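Local coordinates for protein putative hydroxymethylglutaryl-CoA synthase (Streptococcus mutans, PDB 3SQZ) that probably catalyses the condensation of acetyl-CoA with acetoacetyl-CoA to hydroxymethylglutaryl-CoA, as a thiolase-fold acyltransferase that binds coenzyme A, at residues Ala111-Val116 and Asn310-Ser315; Val86-Gly91 and Ser172-Tyr177; Cys265-Phe270 and Phe339-Gly344. All coordinates share one frame; numbering follows the deposited sequence.

In the fold
From the N terminus, helix 85-94 opens interaction 2, and the end of strand 105-111 opens interaction 1 soon after. Interaction 2 closes first, when strand 166-175 packs against the helix. Strand 263-266 then opens interaction 3, loop 310-315 closes interaction 1, and strand 335-342 closes interaction 3. Interaction 1 therefore crosses both of the others, which follow one another in series. Its two loops lie between them and touch both, through D173 on one side and L268 on the other. Interactions 2 and 3, with centres about 17 Å apart, both reach the same mixed sheet of the thiolase fold, and both touch the bound coenzyme A.

Interaction 1 of 3, residues Ala111-Val116 and Asn310-Ser315; sequences ATESSV and NIYTGS
The carbonyl O of A111, at the end of strand 105-111, comes within 3.2 Å of T313 OG1, a hydroxyl that is hydrogen-bonded to D173 OD1 of the adjacent strand. Next to it, A111 CB meets T313 CG2 at 4.3 Å; the small alanine suits a place also touched by S147 and A148 of helix 147-161. T313 CG2 also lies 3.9 Å from T112 N. Threonine suits the place by offering a polar and an apolar branch: with OG1 between the backbone N and the carbonyl carbon (chi1 60°), the hydroxyl meets the A111 carbonyl and the methyl lies beside T112.

T112 turns its own side chain the other way. Its OG1 accepts from S114 N at 2.9 Å, an ST turn that bends the loop, and is also bonded to S172 O. E113 then reaches across the contact. From CG onward its chain is extended, and the carboxylate lies flat over one face of the Y312 ring, the two planes 14° apart. E113 CD stands 3.4 Å above the ring plane, offset toward the rim. E113 OE2 is 3.4 Å from Y312 CG. On the other branch, E113 OE1 lies 3.7 Å from Y312 CE2. S114 approaches the same ring at its edge, S114 OG 4.2 Å from Y312 CD2, while this hydroxyl is held by D173 OD2 and I174 N. Before the tyrosine in the chain, N310 OD1 accepts from Y312 N in an Asx turn.

E113 is a predicted proton donor/acceptor. Its carboxylate stacks flat on the ring through van der Waals contact, and the near-parallel stack is consistent with Y312 limiting how the carboxylate can turn, while the backbone N of E113 is bonded to D173.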
loop_
_atom_site.group_PDB
_atom_site.type_symbol
_atom_site.label_atom_id
_atom_site.label_comp_id
_atom_site.label_asym_id
_atom_site.label_seq_id
_atom_site.Cartn_x
_atom_site.Cartn_y
_atom_site.Cartn_z
ATOM N N ALA A 111 8.841 -2.521 -2.601
ATOM C CA ALA A 111 7.818 -2.921 -3.560
ATOM C C ALA A 111 7.187 -1.655 -4.125
ATOM O O ALA A 111 6.743 -0.792 -3.361
ATOM C CB ALA A 111 6.770 -3.778 -2.868
ATOM N N THR A 112 7.187 -1.519 -5.448
ATOM C CA THR A 112 6.647 -0.320 -6.063
ATOM C C THR A 112 6.361 -0.563 -7.534
ATOM O O THR A 112 6.959 -1.449 -8.153
ATOM C CB THR A 112 7.622 0.889 -5.915
ATOM O OG1 THR A 112 6.979 2.089 -6.352
ATOM C CG2 THR A 112 8.899 0.686 -6.742
ATOM N N GLU A 113 5.458 0.242 -8.087
ATOM C CA GLU A 113 5.330 0.380 -9.534
ATOM C C GLU A 113 5.498 1.843 -9.937
ATOM O O GLU A 113 5.117 2.237 -11.041
ATOM C CB GLU A 113 4.010 -0.211 -10.052
ATOM C CG GLU A 113 2.765 0.360 -9.401
ATOM C CD GLU A 113 1.485 -0.108 -10.064
ATOM O OE1 GLU A 113 1.230 0.323 -11.208
ATOM O OE2 GLU A 113 0.731 -0.901 -9.437
ATOM N N SER A 114 6.115 2.623 -9.048
ATOM C CA SER A 114 6.325 4.056 -9.258
ATOM C C SER A 114 7.816 4.387 -9.194
ATOM O O SER A 114 8.218 5.425 -8.659
ATOM C CB SER A 114 5.585 4.858 -8.174
ATOM O OG SER A 114 4.197 4.557 -8.157
ATOM N N SER A 115 8.642 3.503 -9.743
ATOM C CA SER A 115 10.090 3.657 -9.634
ATOM C C SER A 115 10.608 4.932 -10.278
ATOM O O SER A 115 10.008 5.467 -11.218
ATOM C CB SER A 115 10.803 2.445 -10.230
ATOM O OG SER A 115 10.545 2.315 -11.616
ATOM N N VAL A 116 11.728 5.409 -9.753
ATOM C CA VAL A 116 12.356 6.628 -10.247
ATOM C C VAL A 116 13.701 6.365 -10.935
ATOM O O VAL A 116 14.343 7.306 -11.398
ATOM C CB VAL A 116 12.500 7.698 -9.131
ATOM C CG1 VAL A 116 11.122 8.151 -8.686
ATOM C CG2 VAL A 116 13.327 7.168 -7.956
ATOM N N ASN A 310 -5.975 5.297 -3.937
ATOM C CA ASN A 310 -5.194 4.133 -4.339
ATOM C C ASN A 310 -3.714 4.366 -4.071
ATOM O O ASN A 310 -3.160 5.380 -4.494
ATOM C CB ASN A 310 -5.435 3.944 -5.839
ATOM C CG ASN A 310 -4.894 2.644 -6.389
ATOM O OD1 ASN A 310 -4.293 1.836 -5.680
ATOM N ND2 ASN A 310 -5.134 2.429 -7.676
ATOM N N ILE A 311 -3.071 3.422 -3.383
ATOM C CA ILE A 311 -1.624 3.484 -3.187
ATOM C C ILE A 311 -0.930 2.243 -3.738
ATOM O O ILE A 311 0.169 1.882 -3.313
ATOM C CB ILE A 311 -1.218 3.814 -1.721
ATOM C CG1 ILE A 311 -1.536 2.667 -0.751
ATOM C CG2 ILE A 311 -1.878 5.128 -1.286
ATOM C CD1 ILE A 311 -0.888 2.846 0.611
ATOM N N TYR A 312 -1.575 1.614 -4.720
ATOM C CA TYR A 312 -0.994 0.478 -5.431
ATOM C C TYR A 312 -0.460 -0.597 -4.462
ATOM O O TYR A 312 -1.260 -1.212 -3.736
ATOM C CB TYR A 312 0.056 0.934 -6.453
ATOM C CG TYR A 312 -0.429 1.740 -7.658
ATOM C CD1 TYR A 312 -1.708 1.582 -8.201
ATOM C CD2 TYR A 312 0.445 2.619 -8.295
ATOM C CE1 TYR A 312 -2.092 2.301 -9.340
ATOM C CE2 TYR A 312 0.077 3.323 -9.415
ATOM C CZ TYR A 312 -1.189 3.167 -9.939
ATOM O OH TYR A 312 -1.574 3.867 -11.058
ATOM N N THR A 313 0.853 -0.846 -4.439
ATOM C CA THR A 313 1.392 -1.940 -3.628
ATOM C C THR A 313 0.992 -1.882 -2.163
ATOM O O THR A 313 0.839 -2.915 -1.517
ATOM C CB THR A 313 2.942 -2.022 -3.692
ATOM O OG1 THR A 313 3.521 -0.798 -3.216
ATOM C CG2 THR A 313 3.430 -2.350 -5.108
ATOM N N GLY A 314 0.853 -0.683 -1.619
ATOM C CA GLY A 314 0.557 -0.569 -0.209
ATOM C C GLY A 314 -0.903 -0.731 0.157
ATOM O O GLY A 314 -1.229 -0.802 1.340
ATOM N N SER A 315 -1.797 -0.827 -0.825
ATOM C CA SER A 315 -3.216 -0.689 -0.516
ATOM C C SER A 315 -3.774 -1.810 0.363
ATOM O O SER A 315 -4.523 -1.535 1.297
ATOM C CB SER A 315 -4.038 -0.527 -1.787
ATOM O OG SER A 315 -4.020 -1.725 -2.536
#

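Interaction 2 of 3, residues Val86-Gly91 and Ser172-Tyr177. With COA (coenzyme A), chain D.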
loop_
_atom_site.group_PDB
_atom_site.type_symbol
_atom_site.label_atom_id
_atom_site.label_comp_id
_atom_site.label_asym_id
_atom_site.label_seq_id
_atom_site.Cartn_x
_atom_site.Cartn_y
_atom_site.Cartn_z
ATOM N N VAL A 86 10.566 7.253 -2.957
ATOM C CA VAL A 86 11.660 7.156 -2.000
ATOM C C VAL A 86 11.360 7.901 -0.711
ATOM O O VAL A 86 11.559 7.370 0.387
ATOM C CB VAL A 86 12.969 7.691 -2.620
ATOM C CG1 VAL A 86 14.041 7.890 -1.565
ATOM C CG2 VAL A 86 13.453 6.751 -3.706
ATOM N N THR A 87 10.894 9.138 -0.832
ATOM C CA THR A 87 10.658 9.935 0.364
ATOM C C THR A 87 9.484 9.402 1.175
ATOM O O THR A 87 9.540 9.383 2.402
ATOM C CB THR A 87 10.476 11.416 0.033
ATOM O OG1 THR A 87 9.380 11.563 -0.865
ATOM C CG2 THR A 87 11.728 11.961 -0.627
ATOM N N LEU A 88 8.426 8.961 0.498
ATOM C CA LEU A 88 7.304 8.359 1.209
ATOM C C LEU A 88 7.750 7.073 1.904
ATOM O O LEU A 88 7.383 6.829 3.059
ATOM C CB LEU A 88 6.128 8.101 0.267
ATOM C CG LEU A 88 5.442 9.353 -0.284
ATOM C CD1 LEU A 88 4.465 8.964 -1.375
ATOM C CD2 LEU A 88 4.751 10.155 0.820
ATOM N N ALA A 89 8.545 6.256 1.212
ATOM C CA ALA A 89 9.026 5.002 1.789
ATOM C C ALA A 89 9.882 5.279 3.030
ATOM O O ALA A 89 9.684 4.670 4.089
ATOM C CB ALA A 89 9.803 4.199 0.765
ATOM N N ALA A 90 10.812 6.226 2.920
ATOM C CA ALA A 90 11.668 6.558 4.050
ATOM C C ALA A 90 10.846 7.121 5.207
ATOM O O ALA A 90 11.111 6.811 6.365
ATOM C CB ALA A 90 12.755 7.536 3.626
ATOM N N GLY A 91 9.854 7.960 4.904
ATOM C CA GLY A 91 8.978 8.491 5.934
ATOM C C GLY A 91 8.237 7.390 6.671
ATOM O O GLY A 91 8.131 7.411 7.900
ATOM N N SER A 172 5.401 1.343 -1.495
ATOM C CA SER A 172 5.321 2.786 -1.688
ATOM C C SER A 172 4.966 3.090 -3.132
ATOM O O SER A 172 5.557 2.530 -4.049
ATOM C CB SER A 172 6.664 3.419 -1.352
ATOM O OG SER A 172 6.589 4.822 -1.486
ATOM N N ASP A 173 4.004 3.987 -3.338
ATOM C CA ASP A 173 3.508 4.243 -4.686
ATOM C C ASP A 173 2.750 5.558 -4.755
ATOM O O ASP A 173 2.197 6.044 -3.753
ATOM C CB ASP A 173 2.578 3.112 -5.150
ATOM C CG ASP A 173 3.317 1.980 -5.856
ATOM O OD1 ASP A 173 3.183 0.818 -5.417
ATOM O OD2 ASP A 173 3.990 2.251 -6.874
ATOM N N ILE A 174 2.709 6.103 -5.967
ATOM C CA ILE A 174 1.882 7.251 -6.290
ATOM C C ILE A 174 1.036 6.849 -7.488
ATOM O O ILE A 174 1.562 6.604 -8.581
ATOM C CB ILE A 174 2.736 8.484 -6.601
ATOM C CG1 ILE A 174 3.491 8.904 -5.339
ATOM C CG2 ILE A 174 1.863 9.625 -7.109
ATOM C CD1 ILE A 174 4.568 9.927 -5.578
ATOM N N ALA A 175 -0.272 6.748 -7.261
ATOM C CA ALA A 175 -1.203 6.340 -8.299
ATOM C C ALA A 175 -1.644 7.577 -9.066
ATOM O O ALA A 175 -2.333 8.446 -8.533
ATOM C CB ALA A 175 -2.381 5.605 -7.701
ATOM N N LYS A 176 -1.220 7.643 -10.324
ATOM C CA LYS A 176 -1.358 8.824 -11.158
ATOM C C LYS A 176 -1.883 8.361 -12.513
ATOM O O LYS A 176 -1.190 7.624 -13.226
ATOM C CB LYS A 176 0.017 9.494 -11.273
ATOM C CG LYS A 176 0.060 10.781 -12.060
ATOM C CD LYS A 176 1.434 11.448 -11.986
ATOM C CE LYS A 176 1.761 11.888 -10.564
ATOM N NZ LYS A 176 3.084 12.573 -10.466
ATOM N N TYR A 177 -3.099 8.778 -12.866
ATOM C CA TYR A 177 -3.777 8.249 -14.046
ATOM C C TYR A 177 -3.945 9.271 -15.161
ATOM O O TYR A 177 -4.025 8.895 -16.328
ATOM C CB TYR A 177 -5.148 7.690 -13.690
ATOM C CG TYR A 177 -5.161 6.384 -12.934
ATOM C CD1 TYR A 177 -5.461 5.187 -13.578
ATOM C CD2 TYR A 177 -4.921 6.349 -11.573
ATOM C CE1 TYR A 177 -5.519 4.000 -12.877
ATOM C CE2 TYR A 177 -4.964 5.169 -10.865
ATOM C CZ TYR A 177 -5.268 3.997 -11.516
ATOM O OH TYR A 177 -5.323 2.829 -10.785
HETATM N N1A COA D . -24.575 7.322 -7.895
HETATM C C2A COA D . -24.036 6.190 -7.396
HETATM N N3A COA D . -23.146 5.452 -8.157
HETATM C C4A COA D . -22.820 5.877 -9.408
HETATM C C5A COA D . -23.374 7.045 -9.931
HETATM C C6A COA D . -24.238 7.761 -9.191
HETATM N N6A COA D . -24.810 8.967 -9.713
HETATM N N7A COA D . -22.876 7.234 -11.195
HETATM C C8A COA D . -22.041 6.228 -11.471
HETATM N N9A COA D . -22.034 5.373 -10.340
HETATM C C1B COA D . -21.156 4.228 -10.144
HETATM C C2B COA D . -21.445 2.782 -10.634
HETATM O O2B COA D . -22.624 2.214 -10.989
HETATM C C3B COA D . -20.227 2.050 -10.100
HETATM O O3B COA D . -20.238 1.042 -9.167
HETATM P P3B COA D . -20.674 -0.401 -9.509
HETATM O O7A COA D . -19.513 -1.107 -10.302
HETATM O O8A COA D . -20.884 -1.077 -8.117
HETATM O O9A COA D . -21.949 -0.376 -10.312
HETATM C C4B COA D . -19.179 3.090 -10.205
HETATM O O4B COA D . -19.815 4.218 -9.571
HETATM C C5B COA D . -18.162 3.188 -11.291
HETATM O O5B COA D . -18.900 3.541 -12.429
HETATM P P1A COA D . -18.172 3.710 -13.823
HETATM O O1A COA D . -17.401 2.382 -14.195
HETATM O O2A COA D . -19.188 4.071 -14.888
HETATM O O3A COA D . -17.122 4.890 -13.617
HETATM P P2A COA D . -15.875 5.163 -14.562
HETATM O O4A COA D . -16.206 4.798 -16.057
HETATM O O5A COA D . -15.486 6.620 -14.458
HETATM O O6A COA D . -14.653 4.253 -14.077
HETATM C CBP COA D . -13.229 3.046 -12.521
HETATM C CCP COA D . -14.492 3.840 -12.745
HETATM C CDP COA D . -13.289 1.801 -13.338
HETATM C CEP COA D . -13.089 2.676 -11.064
HETATM C CAP COA D . -12.074 3.910 -12.944
HETATM O OAP COA D . -11.837 4.925 -12.054
HETATM C C9P COA D . -10.812 3.117 -13.219
HETATM O O9P COA D . -10.660 2.443 -14.233
HETATM N N8P COA D . -9.748 3.247 -12.208
HETATM C C7P COA D . -8.559 2.418 -12.254
HETATM C C6P COA D . -8.806 0.972 -11.878
HETATM C C5P COA D . -7.523 0.143 -11.789
HETATM O O5P COA D . -6.449 0.668 -11.606
HETATM N N4P COA D . -7.627 -1.291 -11.836
HETATM C C3P COA D . -6.425 -2.116 -11.646
HETATM C C2P COA D . -6.348 -2.907 -10.369
HETATM S S1P COA D . -7.796 -3.808 -9.922
#
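L88 and A89 of helix 85-94 rest on S172 and I174 of strand 166-175, a helix-on-sheet packing within the thiolase fold. The short segments run at 135° to each other, their axes 7.6 Å apart at the closest, a near approach helped by small residues where they meet. A89 CB faces S172 CB at 3.9 Å, and neither side chain is long enough to push the two elements apart.

The serine hydroxyl slips against the helix. With OG anti to the strand N (chi1 -178°), S172 OG lies 3.7 Å from L88 CB and is hydrogen-bonded to V85 O at the start of the helix, so this buried polar atom is satisfied. The CB of L88 points toward the strand, and its side chain crosses I174 at about a right angle, L88 CD1 meeting I174 CG1 at 4.1 Å. Two branched aliphatic ends pack well across each other here, the end of I174 coming nearer the helix than its CB, whereas D173 faces the other way, to the loops of the active-site region.

Past the end of the strand, the chain delivers Y177 to the pantetheine arm of coenzyme A. Y177 CE1 lies 3.5 Å from C7P of coenzyme A, the ring oblique to the arm. The pantetheine amide oxygen O5P lies in the plane of the Y177 ring, at its edge, and accepts a hydrogen bond from Y177 OH at 2.6 Å.

Interaction 3 of 3, residues Cys265-Phe270 and Phe339-Gly344. With COA (coenzyme A), chain D.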
loop_
_atom_site.group_PDB
_atom_site.type_symbol
_atom_site.label_atom_id
_atom_site.label_comp_id
_atom_site.label_asym_id
_atom_site.label_seq_id
_atom_site.Cartn_x
_atom_site.Cartn_y
_atom_site.Cartn_z
ATOM N N CYS A 265 -9.015 -9.188 4.409
ATOM C CA CYS A 265 -8.495 -7.941 3.837
ATOM C C CYS A 265 -8.256 -8.115 2.347
ATOM O O CYS A 265 -7.794 -9.167 1.906
ATOM C CB CYS A 265 -7.180 -7.545 4.498
ATOM S SG CYS A 265 -7.344 -7.069 6.222
ATOM N N PHE A 266 -8.551 -7.062 1.594
ATOM C CA PHE A 266 -8.448 -7.073 0.145
ATOM C C PHE A 266 -7.582 -5.946 -0.363
ATOM O O PHE A 266 -7.469 -4.900 0.257
ATOM C CB PHE A 266 -9.836 -6.922 -0.478
ATOM C CG PHE A 266 -10.800 -7.970 -0.028
ATOM C CD1 PHE A 266 -10.970 -9.135 -0.756
ATOM C CD2 PHE A 266 -11.505 -7.814 1.154
ATOM C CE1 PHE A 266 -11.842 -10.117 -0.321
ATOM C CE2 PHE A 266 -12.374 -8.796 1.598
ATOM C CZ PHE A 266 -12.551 -9.946 0.856
ATOM N N HIS A 267 -6.984 -6.137 -1.523
ATOM C CA HIS A 267 -6.335 -5.059 -2.234
ATOM C C HIS A 267 -7.354 -3.924 -2.435
ATOM O O HIS A 267 -8.533 -4.205 -2.707
ATOM C CB HIS A 267 -5.815 -5.593 -3.569
ATOM C CG HIS A 267 -5.326 -4.524 -4.482
ATOM N ND1 HIS A 267 -4.456 -3.541 -4.066
ATOM C CD2 HIS A 267 -5.602 -4.265 -5.780
ATOM C CE1 HIS A 267 -4.219 -2.719 -5.071
ATOM N NE2 HIS A 267 -4.899 -3.137 -6.123
ATOM N N LEU A 268 -6.910 -2.673 -2.327
ATOM C CA LEU A 268 -7.808 -1.516 -2.224
ATOM C C LEU A 268 -7.499 -0.381 -3.207
ATOM O O LEU A 268 -7.114 0.720 -2.811
ATOM C CB LEU A 268 -7.789 -0.977 -0.784
ATOM C CG LEU A 268 -8.824 -1.584 0.158
ATOM C CD1 LEU A 268 -8.473 -1.318 1.610
ATOM C CD2 LEU A 268 -10.181 -1.004 -0.177
ATOM N N PRO A 269 -7.681 -0.633 -4.505
ATOM C CA PRO A 269 -7.509 0.468 -5.464
ATOM C C PRO A 269 -8.626 1.498 -5.320
ATOM O O PRO A 269 -8.420 2.675 -5.589
ATOM C CB PRO A 269 -7.572 -0.234 -6.823
ATOM C CG PRO A 269 -8.366 -1.471 -6.570
ATOM C CD PRO A 269 -8.075 -1.893 -5.153
ATOM N N PHE A 270 -9.800 1.031 -4.909
ATOM C CA PHE A 270 -10.902 1.876 -4.459
ATOM C C PHE A 270 -11.820 0.965 -3.640
ATOM O O PHE A 270 -11.897 -0.231 -3.908
ATOM C CB PHE A 270 -11.616 2.585 -5.620
ATOM C CG PHE A 270 -12.137 1.666 -6.705
ATOM C CD1 PHE A 270 -13.492 1.360 -6.792
ATOM C CD2 PHE A 270 -11.280 1.140 -7.666
ATOM C CE1 PHE A 270 -13.977 0.541 -7.804
ATOM C CE2 PHE A 270 -11.757 0.312 -8.673
ATOM C CZ PHE A 270 -13.107 0.018 -8.744
ATOM N N PHE A 339 -6.093 -11.088 0.656
ATOM C CA PHE A 339 -6.117 -11.310 -0.784
ATOM C C PHE A 339 -5.367 -10.205 -1.488
ATOM O O PHE A 339 -5.823 -9.054 -1.525
ATOM C CB PHE A 339 -7.535 -11.329 -1.352
ATOM C CG PHE A 339 -7.564 -11.258 -2.869
ATOM C CD1 PHE A 339 -7.116 -12.333 -3.632
ATOM C CD2 PHE A 339 -8.013 -10.126 -3.530
ATOM C CE1 PHE A 339 -7.132 -12.286 -5.021
ATOM C CE2 PHE A 339 -8.026 -10.082 -4.919
ATOM C CZ PHE A 339 -7.588 -11.159 -5.665
ATOM N N SER A 340 -4.217 -10.555 -2.040
ATOM C CA SER A 340 -3.400 -9.615 -2.785
ATOM C C SER A 340 -3.627 -9.795 -4.276
ATOM O O SER A 340 -3.758 -10.916 -4.755
ATOM C CB SER A 340 -1.927 -9.844 -2.439
ATOM O OG SER A 340 -1.070 -8.946 -3.125
ATOM N N TYR A 341 -3.703 -8.679 -4.990
ATOM C CA TYR A 341 -3.821 -8.682 -6.440
ATOM C C TYR A 341 -2.851 -7.681 -7.031
ATOM O O TYR A 341 -2.574 -6.628 -6.446
ATOM C CB TYR A 341 -5.247 -8.309 -6.873
ATOM C CG TYR A 341 -5.498 -8.303 -8.384
ATOM C CD1 TYR A 341 -5.769 -9.483 -9.067
ATOM C CD2 TYR A 341 -5.478 -7.118 -9.116
ATOM C CE1 TYR A 341 -6.007 -9.487 -10.430
ATOM C CE2 TYR A 341 -5.718 -7.109 -10.492
ATOM C CZ TYR A 341 -5.974 -8.300 -11.145
ATOM O OH TYR A 341 -6.210 -8.331 -12.504
ATOM N N GLY A 342 -2.337 -8.020 -8.202
ATOM C CA GLY A 342 -1.627 -7.075 -9.038
ATOM C C GLY A 342 -2.069 -7.305 -10.466
ATOM O O GLY A 342 -2.177 -8.441 -10.919
ATOM N N SER A 343 -2.319 -6.226 -11.188
ATOM C CA SER A 343 -2.690 -6.321 -12.590
ATOM C C SER A 343 -1.617 -6.997 -13.429
ATOM O O SER A 343 -0.427 -6.979 -13.088
ATOM C CB SER A 343 -2.993 -4.930 -13.134
ATOM O OG SER A 343 -4.210 -4.435 -12.599
ATOM N N GLY A 344 -2.042 -7.596 -14.528
ATOM C CA GLY A 344 -1.101 -8.190 -15.445
ATOM C C GLY A 344 -1.040 -9.700 -15.635
ATOM O O GLY A 344 -0.630 -10.099 -16.719
HETATM N N1A COA D . -24.575 7.322 -7.895
HETATM C C2A COA D . -24.036 6.190 -7.396
HETATM N N3A COA D . -23.146 5.452 -8.157
HETATM C C4A COA D . -22.820 5.877 -9.408
HETATM C C5A COA D . -23.374 7.045 -9.931
HETATM C C6A COA D . -24.238 7.761 -9.191
HETATM N N6A COA D . -24.810 8.967 -9.713
HETATM N N7A COA D . -22.876 7.234 -11.195
HETATM C C8A COA D . -22.041 6.228 -11.471
HETATM N N9A COA D . -22.034 5.373 -10.340
HETATM C C1B COA D . -21.156 4.228 -10.144
HETATM C C2B COA D . -21.445 2.782 -10.634
HETATM O O2B COA D . -22.624 2.214 -10.989
HETATM C C3B COA D . -20.227 2.050 -10.100
HETATM O O3B COA D . -20.238 1.042 -9.167
HETATM P P3B COA D . -20.674 -0.401 -9.509
HETATM O O7A COA D . -19.513 -1.107 -10.302
HETATM O O8A COA D . -20.884 -1.077 -8.117
HETATM O O9A COA D . -21.949 -0.376 -10.312
HETATM C C4B COA D . -19.179 3.090 -10.205
HETATM O O4B COA D . -19.815 4.218 -9.571
HETATM C C5B COA D . -18.162 3.188 -11.291
HETATM O O5B COA D . -18.900 3.541 -12.429
HETATM P P1A COA D . -18.172 3.710 -13.823
HETATM O O1A COA D . -17.401 2.382 -14.195
HETATM O O2A COA D . -19.188 4.071 -14.888
HETATM O O3A COA D . -17.122 4.890 -13.617
HETATM P P2A COA D . -15.875 5.163 -14.562
HETATM O O4A COA D . -16.206 4.798 -16.057
HETATM O O5A COA D . -15.486 6.620 -14.458
HETATM O O6A COA D . -14.653 4.253 -14.077
HETATM C CBP COA D . -13.229 3.046 -12.521
HETATM C CCP COA D . -14.492 3.840 -12.745
HETATM C CDP COA D . -13.289 1.801 -13.338
HETATM C CEP COA D . -13.089 2.676 -11.064
HETATM C CAP COA D . -12.074 3.910 -12.944
HETATM O OAP COA D . -11.837 4.925 -12.054
HETATM C C9P COA D . -10.812 3.117 -13.219
HETATM O O9P COA D . -10.660 2.443 -14.233
HETATM N N8P COA D . -9.748 3.247 -12.208
HETATM C C7P COA D . -8.559 2.418 -12.254
HETATM C C6P COA D . -8.806 0.972 -11.878
HETATM C C5P COA D . -7.523 0.143 -11.789
HETATM O O5P COA D . -6.449 0.668 -11.606
HETATM N N4P COA D . -7.627 -1.291 -11.836
HETATM C C3P COA D . -6.425 -2.116 -11.646
HETATM C C2P COA D . -6.348 -2.907 -10.369
HETATM S S1P COA D . -7.796 -3.808 -9.922
#
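The H267 imidazole lies between Y341 O on one face, 3.9 Å above the ring plane, and P269 CD on the opposite face at 3.4 Å. H267 CD2 in turn sits at the edge of the Y341 ring. C2P of coenzyme A comes to the imidazole edge, while the thiol S1P lies obliquely to the Y341 ring, 3.9 Å from Y341 CE2. Over one face of F270, the coenzyme A methyl CEP stands 3.5 Å from F270 CZ, an apolar surface suited to the gem-dimethyl group.

F266 and F339 form a parallel bridge at the edge of the thiolase-fold sheet. F339 N donates to C265 O at 2.9 Å, and H267 N donates, less straight (136°), to F339 O at 3.1 Å. The two phenylalanine side chains lie on the same face and cross at about a right angle, CD1 of F266 meeting CB of F339 at 4.1 Å; large apolar rings suit this buried face, where Y239 and L243 of helix 232-254 touch them.

H267, a predicted proton donor/acceptor, has CG anti to its N (chi1 171°), which turns the ring toward Y341. S343 N is hydrogen-bonded to OD2 of the 3-sulfinoalanine at position 145, the oxidised predicted acyl-carrying cysteine.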